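Local coordinates for protein 3-oxo-glucose-6-phosphate:glutamate aminotransferase (Bacillus subtilis subsp. subtilis, PDB 4K2M) that catalyses the reversible, pyridoxal phosphate-dependent transfer of an amino group from glutamate to 3-dehydro-glucose 6-phosphate, yielding kanosamine 6-phosphate for antibiotic biosynthesis, at residues A123-L136 against I289-Q301. Sequence-based numbering, arbitrary orientation.
Sequences ATSSGTDAIMIGLL and INFGFNSKMDNLQ. With O1G (3-deoxy-3-[(E)-({3-hydroxy-2-methyl-5-[(phosphonooxy)methyl]pyridin-4-yl}methylidene)amino]-6-O-phosphono-alpha-D-gluco pyranose), chain C; O1G (3-deoxy-3-[(E)-({3-hydroxy-2-methyl-5-[(phosphonooxy)methyl]pyridin-4-yl}methylidene)amino]-6-O-phosphono-alpha-D-gluco pyranose), chain I.
A single beta bridge, Thr124 with Lys296, and a Phe293 ring packed on Met132, Ile133 and Leu136 join a loop that reaches the dimer interface to the end of strand 120-124 and the helix after it. Two backbone bonds define the bridge: Met297 N to Ala123 O at 3.0 Å, nearly straight, and Ser125 N to Ser295 O at 2.9 Å, more bent. Ala123 O also takes a water, itself held by Lys296 NZ. Alongside, Ala123 CB rests on Met297 CB at 3.6 Å.

Farther along, Phe293 points its ring at the helix. Met132 CE sits over the ring centre, 3.6 Å from the centroid and 12° off the normal, a CH-pi contact; the bend at chi3 (64°) turns this methyl onto the face while SD stays oblique. Leu136 CD1 meets the ring edge in plane, 3.5 Å from CE2, and Ile133 CG1 approaches Phe293 CD2 obliquely. Between the beta bridge and the ring, Ile133 CD1 packs on Ser295 CB.

The N-terminus of the helix binds phosphate: Ser126 OG caps Asp129 N, and Gly127 N and Thr128 N donate to the cofactor phosphate of one adduct, Thr128 N to OP1 at 2.8 Å. Asn294, turned the other way, gives ND2 to OP1 of the second adduct at 2.7 Å, whose Ser244 and Gln227 partners belong to the second subunit. Contact between the phosphate-binding helix start of one site and a loop serving the other is characteristic of the dimeric aspartate aminotransferase fold, whose two active sites are built at the subunit interface.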
loop_
_atom_site.group_PDB
_atom_site.type_symbol
_atom_site.label_atom_id
_atom_site.label_comp_id
_atom_site.label_asym_id
_atom_site.label_seq_id
_atom_site.Cartn_x
_atom_site.Cartn_y
_atom_site.Cartn_z
ATOM N N ALA A 123 -12.213 -0.974 0.872
ATOM C CA ALA A 123 -10.989 -1.766 0.783
ATOM C C ALA A 123 -9.781 -0.829 0.861
ATOM O O ALA A 123 -9.731 0.196 0.174
ATOM C CB ALA A 123 -10.963 -2.587 -0.504
ATOM N N THR A 124 -8.813 -1.180 1.702
ATOM C CA THR A 124 -7.689 -0.295 1.989
ATOM C C THR A 124 -6.373 -0.952 1.624
ATOM O O THR A 124 -6.327 -2.128 1.254
ATOM C CB THR A 124 -7.639 0.053 3.487
ATOM O OG1 THR A 124 -7.499 -1.151 4.241
ATOM C CG2 THR A 124 -8.906 0.762 3.943
ATOM N N SER A 125 -5.290 -0.183 1.758
ATOM C CA SER A 125 -3.967 -0.639 1.363
ATOM C C SER A 125 -3.310 -1.538 2.404
ATOM O O SER A 125 -2.268 -2.118 2.131
ATOM C CB SER A 125 -3.049 0.560 1.080
ATOM O OG SER A 125 -3.057 1.456 2.168
ATOM N N SER A 126 -3.898 -1.629 3.601
ATOM C CA SER A 126 -3.442 -2.581 4.624
ATOM C C SER A 126 -4.415 -2.598 5.781
ATOM O O SER A 126 -5.259 -1.718 5.892
ATOM C CB SER A 126 -2.054 -2.220 5.157
ATOM O OG SER A 126 -2.102 -1.021 5.933
ATOM N N GLY A 127 -4.260 -3.580 6.664
ATOM C CA GLY A 127 -5.038 -3.645 7.888
ATOM C C GLY A 127 -4.704 -2.480 8.802
ATOM O O GLY A 127 -5.594 -1.887 9.421
ATOM N N THR A 128 -3.421 -2.128 8.873
ATOM C CA THR A 128 -2.995 -0.990 9.683
ATOM C C THR A 128 -3.709 0.284 9.245
ATOM O O THR A 128 -4.210 1.068 10.083
ATOM C CB THR A 128 -1.462 -0.776 9.577
ATOM O OG1 THR A 128 -0.793 -1.959 10.035
ATOM C CG2 THR A 128 -1.029 0.405 10.442
ATOM N N ASP A 129 -3.771 0.487 7.931
ATOM C CA ASP A 129 -4.433 1.661 7.382
ATOM C C ASP A 129 -5.934 1.630 7.675
ATOM O O ASP A 129 -6.534 2.672 7.938
ATOM C CB ASP A 129 -4.196 1.766 5.870
ATOM C CG ASP A 129 -2.739 2.076 5.523
ATOM O OD1 ASP A 129 -2.276 3.178 5.873
ATOM O OD2 ASP A 129 -2.066 1.214 4.903
ATOM N N ALA A 130 -6.528 0.445 7.626
ATOM C CA ALA A 130 -7.937 0.303 7.954
ATOM C C ALA A 130 -8.223 0.801 9.381
ATOM O O ALA A 130 -9.200 1.520 9.624
ATOM C CB ALA A 130 -8.374 -1.158 7.795
ATOM N N ILE A 131 -7.379 0.425 10.338
ATOM C CA ILE A 131 -7.601 0.873 11.711
ATOM C C ILE A 131 -7.403 2.381 11.820
ATOM O O ILE A 131 -8.199 3.084 12.450
ATOM C CB ILE A 131 -6.674 0.132 12.691
ATOM C CG1 ILE A 131 -6.940 -1.375 12.608
ATOM C CG2 ILE A 131 -6.889 0.677 14.131
ATOM C CD1 ILE A 131 -5.835 -2.225 13.246
ATOM N N MET A 132 -6.336 2.885 11.206
ATOM C CA MET A 132 -6.034 4.306 11.271
ATOM C C MET A 132 -7.143 5.150 10.659
ATOM O O MET A 132 -7.611 6.124 11.260
ATOM C CB MET A 132 -4.702 4.592 10.563
ATOM C CG MET A 132 -4.224 5.992 10.745
ATOM S SD MET A 132 -2.682 6.185 9.830
ATOM C CE MET A 132 -3.256 5.940 8.150
ATOM N N ILE A 133 -7.584 4.771 9.467
ATOM C CA ILE A 133 -8.674 5.479 8.821
ATOM C C ILE A 133 -9.975 5.364 9.619
ATOM O O ILE A 133 -10.701 6.357 9.787
ATOM C CB ILE A 133 -8.857 4.964 7.385
ATOM C CG1 ILE A 133 -7.679 5.450 6.534
ATOM C CG2 ILE A 133 -10.138 5.489 6.785
ATOM C CD1 ILE A 133 -7.509 4.638 5.242
ATOM N N GLY A 134 -10.268 4.173 10.133
ATOM C CA GLY A 134 -11.496 3.987 10.894
ATOM C C GLY A 134 -11.541 4.890 12.121
ATOM O O GLY A 134 -12.563 5.504 12.422
ATOM N N LEU A 135 -10.425 4.975 12.840
ATOM C CA LEU A 135 -10.348 5.865 14.004
ATOM C C LEU A 135 -10.615 7.314 13.613
ATOM O O LEU A 135 -11.406 8.019 14.249
ATOM C CB LEU A 135 -8.982 5.739 14.690
ATOM C CG LEU A 135 -8.757 4.457 15.497
ATOM C CD1 LEU A 135 -7.282 4.271 15.853
ATOM C CD2 LEU A 135 -9.592 4.499 16.756
ATOM N N LEU A 136 -9.948 7.769 12.561
ATOM C CA LEU A 136 -10.141 9.142 12.117
ATOM C C LEU A 136 -11.566 9.392 11.624
ATOM O O LEU A 136 -12.157 10.438 11.924
ATOM C CB LEU A 136 -9.114 9.496 11.032
ATOM C CG LEU A 136 -7.666 9.516 11.510
ATOM C CD1 LEU A 136 -6.701 9.577 10.334
ATOM C CD2 LEU A 136 -7.402 10.713 12.443
ATOM N N ILE A 289 -12.433 17.314 3.170
ATOM C CA ILE A 289 -11.907 17.308 4.535
ATOM C C ILE A 289 -10.462 17.792 4.531
ATOM O O ILE A 289 -9.848 17.872 3.467
ATOM C CB ILE A 289 -12.038 15.937 5.222
ATOM C CG1 ILE A 289 -11.302 14.852 4.423
ATOM C CG2 ILE A 289 -13.519 15.569 5.407
ATOM C CD1 ILE A 289 -11.192 13.527 5.152
ATOM N N ASN A 290 -9.919 18.098 5.709
ATOM C CA ASN A 290 -8.612 18.757 5.790
ATOM C C ASN A 290 -7.513 17.997 5.053
ATOM O O ASN A 290 -6.707 18.592 4.340
ATOM C CB ASN A 290 -8.204 18.985 7.239
ATOM C CG ASN A 290 -9.080 20.018 7.928
ATOM O OD1 ASN A 290 -9.812 20.758 7.264
ATOM N ND2 ASN A 290 -9.027 20.058 9.254
ATOM N N PHE A 291 -7.489 16.679 5.230
ATOM C CA PHE A 291 -6.531 15.847 4.513
ATOM C C PHE A 291 -6.989 14.404 4.467
ATOM O O PHE A 291 -7.902 13.999 5.184
ATOM C CB PHE A 291 -5.164 15.910 5.199
ATOM C CG PHE A 291 -5.110 15.196 6.515
ATOM C CD1 PHE A 291 -4.703 13.867 6.592
ATOM C CD2 PHE A 291 -5.453 15.861 7.685
ATOM C CE1 PHE A 291 -4.661 13.208 7.822
ATOM C CE2 PHE A 291 -5.405 15.216 8.907
ATOM C CZ PHE A 291 -5.011 13.883 8.974
ATOM N N GLY A 292 -6.320 13.612 3.643
ATOM C CA GLY A 292 -6.575 12.187 3.615
ATOM C C GLY A 292 -5.299 11.481 3.233
ATOM O O GLY A 292 -4.266 12.122 3.059
ATOM N N PHE A 293 -5.365 10.160 3.109
ATOM C CA PHE A 293 -4.186 9.364 2.779
ATOM C C PHE A 293 -4.296 8.803 1.384
ATOM O O PHE A 293 -5.306 8.988 0.711
ATOM C CB PHE A 293 -4.059 8.201 3.762
ATOM C CG PHE A 293 -3.975 8.636 5.190
ATOM C CD1 PHE A 293 -2.745 8.924 5.767
ATOM C CD2 PHE A 293 -5.125 8.755 5.959
ATOM C CE1 PHE A 293 -2.660 9.326 7.095
ATOM C CE2 PHE A 293 -5.046 9.163 7.280
ATOM C CZ PHE A 293 -3.813 9.446 7.848
ATOM N N ASN A 294 -3.246 8.123 0.935
ATOM C CA ASN A 294 -3.327 7.363 -0.302
ATOM C C ASN A 294 -3.417 5.896 0.064
ATOM O O ASN A 294 -2.434 5.152 -0.061
ATOM C CB ASN A 294 -2.088 7.608 -1.164
ATOM C CG ASN A 294 -2.198 6.980 -2.543
ATOM O OD1 ASN A 294 -3.267 6.503 -2.941
ATOM N ND2 ASN A 294 -1.083 6.972 -3.290
ATOM N N SER A 295 -4.600 5.461 0.491
ATOM C CA SER A 295 -4.687 4.167 1.153
ATOM C C SER A 295 -5.852 3.298 0.730
ATOM O O SER A 295 -6.333 2.516 1.544
ATOM C CB SER A 295 -4.721 4.358 2.665
ATOM O OG SER A 295 -3.541 4.998 3.120
ATOM N N LYS A 296 -6.311 3.429 -0.516
ATOM C CA LYS A 296 -7.236 2.444 -1.071
ATOM C C LYS A 296 -6.486 1.170 -1.447
ATOM O O LYS A 296 -5.292 1.202 -1.742
ATOM C CB LYS A 296 -7.942 2.992 -2.317
ATOM C CG LYS A 296 -8.880 4.156 -2.044
ATOM C CD LYS A 296 -9.332 4.819 -3.344
ATOM C CE LYS A 296 -10.147 3.858 -4.204
ATOM N NZ LYS A 296 -11.291 3.280 -3.431
ATOM N N MET A 297 -7.184 0.042 -1.462
ATOM C CA MET A 297 -6.598 -1.187 -2.009
ATOM C C MET A 297 -6.365 -1.000 -3.508
ATOM O O MET A 297 -7.093 -0.245 -4.160
ATOM C CB MET A 297 -7.561 -2.355 -1.772
ATOM C CG MET A 297 -7.089 -3.691 -2.299
ATOM S SD MET A 297 -8.302 -4.915 -1.750
ATOM C CE MET A 297 -7.472 -6.440 -2.164
ATOM N N ASP A 298 -5.345 -1.664 -4.051
ATOM C CA ASP A 298 -5.099 -1.642 -5.487
ATOM C C ASP A 298 -6.057 -2.572 -6.231
ATOM O O ASP A 298 -6.352 -3.674 -5.759
ATOM C CB ASP A 298 -3.667 -2.096 -5.773
ATOM C CG ASP A 298 -2.639 -1.039 -5.406
ATOM O OD1 ASP A 298 -3.023 0.146 -5.361
ATOM O OD2 ASP A 298 -1.471 -1.407 -5.158
ATOM N N ASN A 299 -6.516 -2.127 -7.400
ATOM C CA ASN A 299 -7.357 -2.928 -8.288
ATOM C C ASN A 299 -6.722 -4.276 -8.602
ATOM O O ASN A 299 -7.406 -5.305 -8.660
ATOM C CB ASN A 299 -7.614 -2.143 -9.587
ATOM C CG ASN A 299 -8.611 -2.831 -10.511
ATOM O OD1 ASN A 299 -9.776 -3.020 -10.151
ATOM N ND2 ASN A 299 -8.172 -3.163 -11.723
ATOM N N LEU A 300 -5.409 -4.281 -8.822
ATOM C CA LEU A 300 -4.721 -5.536 -9.131
ATOM C C LEU A 300 -4.894 -6.521 -7.980
ATOM O O LEU A 300 -5.193 -7.700 -8.199
ATOM C CB LEU A 300 -3.235 -5.301 -9.435
ATOM C CG LEU A 300 -2.472 -6.572 -9.841
ATOM C CD1 LEU A 300 -1.966 -6.454 -11.262
ATOM C CD2 LEU A 300 -1.300 -6.851 -8.901
ATOM N N GLN A 301 -4.752 -6.037 -6.749
ATOM C CA GLN A 301 -4.894 -6.920 -5.592
ATOM C C GLN A 301 -6.333 -7.365 -5.380
ATOM O O GLN A 301 -6.576 -8.477 -4.905
ATOM C CB GLN A 301 -4.370 -6.259 -4.304
ATOM C CG GLN A 301 -2.862 -6.024 -4.272
ATOM C CD GLN A 301 -2.029 -7.293 -4.478
ATOM O OE1 GLN A 301 -2.472 -8.410 -4.193
ATOM N NE2 GLN A 301 -0.811 -7.117 -4.986
HETATM P P O1G C . -1.593 -5.379 8.057
HETATM C C3A O1G C . -2.528 -8.156 13.073
HETATM O O3 O1G C . -2.055 -9.413 13.249
HETATM C C1 O1G C . 2.996 -10.748 11.261
HETATM N "N1'" O1G C . -3.904 -6.342 13.714
HETATM C C2 O1G C . 1.681 -10.212 11.831
HETATM O O2 O1G C . 1.104 -11.376 12.514
HETATM C C9A O1G C . -3.469 -7.591 13.941
HETATM C C2A O1G C . -4.038 -8.337 15.136
HETATM C C3 O1G C . 0.725 -9.655 10.761
HETATM N "N3'" O1G C . -0.323 -8.961 11.530
HETATM O O1 O1G C . 2.803 -11.969 10.529
HETATM C C4 O1G C . 1.449 -8.738 9.755
HETATM O O4 O1G C . 0.529 -8.746 8.646
HETATM C C4A O1G C . -2.048 -7.437 11.993
HETATM C C4B O1G C . -1.035 -7.999 11.077
HETATM C C5 O1G C . 2.700 -9.465 9.263
HETATM O O5 O1G C . 3.570 -9.801 10.350
HETATM C C5A O1G C . -2.514 -6.141 11.784
HETATM C C5T O1G C . -2.093 -5.192 10.650
HETATM C C6 O1G C . 3.611 -8.609 8.428
HETATM C C6A O1G C . -3.442 -5.617 12.671
HETATM O OP1 O1G C . -1.354 -3.889 8.177
HETATM O OP2 O1G C . -2.498 -5.736 6.925
HETATM O OP3 O1G C . -0.273 -6.181 8.138
HETATM O OP4 O1G C . -2.476 -5.770 9.381
HETATM O O6 O1G C . 4.610 -9.285 7.764
HETATM P "P'" O1G C . 5.122 -8.786 6.323
HETATM O OP6 O1G C . 3.925 -8.903 5.403
HETATM O OP7 O1G C . 5.650 -7.376 6.459
HETATM O OP8 O1G C . 6.222 -9.803 6.009
HETATM P P O1G I . 1.500 8.546 -5.105
HETATM C C3A O1G I . 2.331 13.693 -7.650
HETATM O O3 O1G I . 1.937 13.884 -8.934
HETATM C C1 O1G I . -2.915 11.683 -10.547
HETATM N "N1'" O1G I . 3.542 14.350 -5.733
HETATM C C2 O1G I . -1.668 12.305 -9.912
HETATM O O2 O1G I . -1.043 13.111 -10.970
HETATM C C9A O1G I . 3.180 14.590 -7.006
HETATM C C2A O1G I . 3.715 15.832 -7.704
HETATM C C3 O1G I . -0.680 11.250 -9.399
HETATM N "N3'" O1G I . 0.272 12.045 -8.612
HETATM O O1 O1G I . -2.562 11.012 -11.760
HETATM C C4 O1G I . -1.385 10.147 -8.577
HETATM O O4 O1G I . -0.378 9.113 -8.603
HETATM C C4A O1G I . 1.870 12.562 -6.981
HETATM C C4B O1G I . 0.960 11.602 -7.628
HETATM C C5 O1G I . -2.575 9.632 -9.384
HETATM O O5 O1G I . -3.501 10.692 -9.676
HETATM C C5A O1G I . 2.267 12.341 -5.672
HETATM C C5T O1G I . 1.854 11.160 -4.785
HETATM C C6 O1G I . -3.434 8.642 -8.648
HETATM C C6A O1G I . 3.112 13.255 -5.064
HETATM O OP1 O1G I . 1.134 8.507 -3.641
HETATM O OP2 O1G I . 2.482 7.474 -5.471
HETATM O OP3 O1G I . 0.228 8.562 -5.981
HETATM O OP4 O1G I . 2.326 9.929 -5.406
HETATM O O6 O1G I . -4.474 8.065 -9.350
HETATM P "P'" O1G I . -4.938 6.566 -8.987
HETATM O OP6 O1G I . -3.683 5.712 -9.066
HETATM O OP7 O1G I . -5.560 6.630 -7.606
HETATM O OP8 O1G I . -5.937 6.254 -10.096
HETATM O O HOH W 1 -11.527 1.534 -1.556
HETATM O O HOH W 2 -0.637 3.253 0.915
#